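Local structure of putative dienelactone hydrolase (Klebsiella pneumoniae subsp. pneumoniae MGH 78578, 3F67) at residues 17-22 and 67-72. The protein is probably a hydrolase of the dienelactone hydrolase family, with an alpha/beta-hydrolase fold and ester bonds as its likely targets. Sequence-based numbering, arbitrary orientation.
Sequences NMPAYH and LYFRQG
L67 meets strand 16-25 through one methyl: its CD2 lies 4.0 Å from the selenium of M18, a residue deposited as selenomethionine. Both are buried, and M18 also touches V103 of helix 93-108, so apolar groups suit this place between sheet and helix. Y68 turns away to meet W124 edge-to-face, while its carbonyl O takes the N-H groups of Q71 and G72 and curls the loop. F69 supplies most of the loop's side. With CG set between its backbone N and carbonyl carbon (chi1 78°), the flat ring offers a broad face to M18, whose CA sits 3.8 Å from the ring centroid, almost on the normal. M18 CB packs 3.5 Å from F69 CE2, and the selenium makes an oblique Met-aromatic contact. P19 CD, 3.9 Å from F69 CG, and N17 O, 3.5 Å from F69 CE1, also approach obliquely. R70 is long enough to lay CG over the rim of the opposite face, turn its guanidinium face to F69 CZ, 3.5 Å away, and still form salt bridges with E16 and D99. Just before, a P19–E66 backbone bond links strand and loop; beyond it, the side chains of 67-72 meet 17-22 through dispersion and CH-pi forces.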
# COMPACT_ATOMS: atom_id res chain seq x y z
N ASN A 17 -6.49 -2.29 19.76
CA ASN A 17 -6.46 -3.49 18.95
C ASN A 17 -7.02 -3.20 17.56
O ASN A 17 -8.22 -2.99 17.38
CB ASN A 17 -7.27 -4.59 19.62
CG ASN A 17 -6.70 -4.97 20.96
OD1 ASN A 17 -5.55 -5.41 21.03
ND2 ASN A 17 -7.48 -4.77 22.03
N MSE A 18 -6.13 -3.22 16.58
CA MSE A 18 -6.49 -2.91 15.20
C MSE A 18 -6.83 -4.19 14.45
O MSE A 18 -6.01 -5.11 14.38
CB MSE A 18 -5.30 -2.25 14.51
CG MSE A 18 -5.60 -1.93 13.01
SE MSE A 18 -4.18 -0.75 12.36
CE MSE A 18 -2.67 -1.93 12.72
N PRO A 19 -8.05 -4.28 13.89
CA PRO A 19 -8.39 -5.47 13.11
C PRO A 19 -7.49 -5.58 11.90
O PRO A 19 -7.08 -4.55 11.34
CB PRO A 19 -9.83 -5.19 12.60
CG PRO A 19 -10.34 -4.16 13.55
CD PRO A 19 -9.16 -3.32 13.93
N ALA A 20 -7.22 -6.81 11.50
CA ALA A 20 -6.44 -7.04 10.26
C ALA A 20 -6.78 -8.38 9.68
O ALA A 20 -7.12 -9.32 10.41
CB ALA A 20 -4.95 -6.96 10.53
N TYR A 21 -6.63 -8.48 8.37
CA TYR A 21 -6.81 -9.77 7.70
C TYR A 21 -5.41 -10.25 7.33
O TYR A 21 -4.55 -9.44 7.00
CB TYR A 21 -7.61 -9.52 6.41
CG TYR A 21 -7.92 -10.80 5.62
CD1 TYR A 21 -8.92 -11.68 6.04
CD2 TYR A 21 -7.24 -11.08 4.44
CE1 TYR A 21 -9.20 -12.86 5.31
CE2 TYR A 21 -7.52 -12.21 3.69
CZ TYR A 21 -8.50 -13.09 4.14
OH TYR A 21 -8.78 -14.22 3.40
N HIS A 22 -5.18 -11.55 7.39
CA HIS A 22 -3.88 -12.09 6.97
C HIS A 22 -4.02 -13.38 6.21
O HIS A 22 -4.96 -14.15 6.45
CB HIS A 22 -2.90 -12.24 8.18
CG HIS A 22 -3.38 -13.20 9.23
ND1 HIS A 22 -2.96 -14.51 9.30
CD2 HIS A 22 -4.27 -13.04 10.23
CE1 HIS A 22 -3.60 -15.12 10.30
NE2 HIS A 22 -4.38 -14.24 10.89
N LEU A 67 -6.86 0.34 8.81
CA LEU A 67 -6.17 1.56 9.32
C LEU A 67 -7.11 2.66 9.84
O LEU A 67 -6.68 3.50 10.64
CB LEU A 67 -5.23 2.12 8.23
CG LEU A 67 -4.08 1.14 7.96
CD1 LEU A 67 -3.39 1.41 6.63
CD2 LEU A 67 -3.04 1.30 9.07
N TYR A 68 -8.37 2.65 9.41
CA TYR A 68 -9.28 3.75 9.81
C TYR A 68 -10.01 3.46 11.13
O TYR A 68 -10.83 4.27 11.55
CB TYR A 68 -10.34 4.02 8.72
CG TYR A 68 -9.81 4.50 7.36
CD1 TYR A 68 -8.46 4.87 7.19
CD2 TYR A 68 -10.68 4.61 6.27
CE1 TYR A 68 -7.98 5.34 5.93
CE2 TYR A 68 -10.23 5.06 5.00
CZ TYR A 68 -8.90 5.43 4.85
OH TYR A 68 -8.47 5.85 3.62
N PHE A 69 -9.70 2.33 11.79
CA PHE A 69 -10.60 1.79 12.86
C PHE A 69 -10.95 2.77 14.00
O PHE A 69 -12.05 2.72 14.56
CB PHE A 69 -10.11 0.42 13.42
CG PHE A 69 -8.96 0.53 14.39
CD1 PHE A 69 -9.16 0.32 15.75
CD2 PHE A 69 -7.67 0.87 13.95
CE1 PHE A 69 -8.07 0.43 16.67
CE2 PHE A 69 -6.60 0.98 14.82
CZ PHE A 69 -6.79 0.76 16.20
N ARG A 70 -10.02 3.67 14.33
CA ARG A 70 -10.24 4.60 15.45
C ARG A 70 -11.17 5.73 15.04
O ARG A 70 -11.84 6.31 15.90
CB ARG A 70 -8.93 5.25 15.88
CG ARG A 70 -7.89 4.25 16.43
CD ARG A 70 -6.65 5.02 16.89
NE ARG A 70 -5.53 4.11 17.20
CZ ARG A 70 -4.71 3.64 16.25
NH1 ARG A 70 -4.94 3.95 14.98
NH2 ARG A 70 -3.69 2.86 16.54
N GLN A 71 -11.14 6.09 13.76
CA GLN A 71 -11.87 7.26 13.25
C GLN A 71 -13.26 6.87 12.75
O GLN A 71 -14.18 7.64 12.88
CB GLN A 71 -11.07 7.96 12.12
CG GLN A 71 -9.88 8.87 12.60
CD GLN A 71 -8.65 8.08 13.07
OE1 GLN A 71 -8.30 7.05 12.50
NE2 GLN A 71 -8.01 8.56 14.16
N GLY A 72 -13.42 5.69 12.16
CA GLY A 72 -14.75 5.29 11.68
C GLY A 72 -14.72 4.15 10.70
O GLY A 72 -13.67 3.57 10.44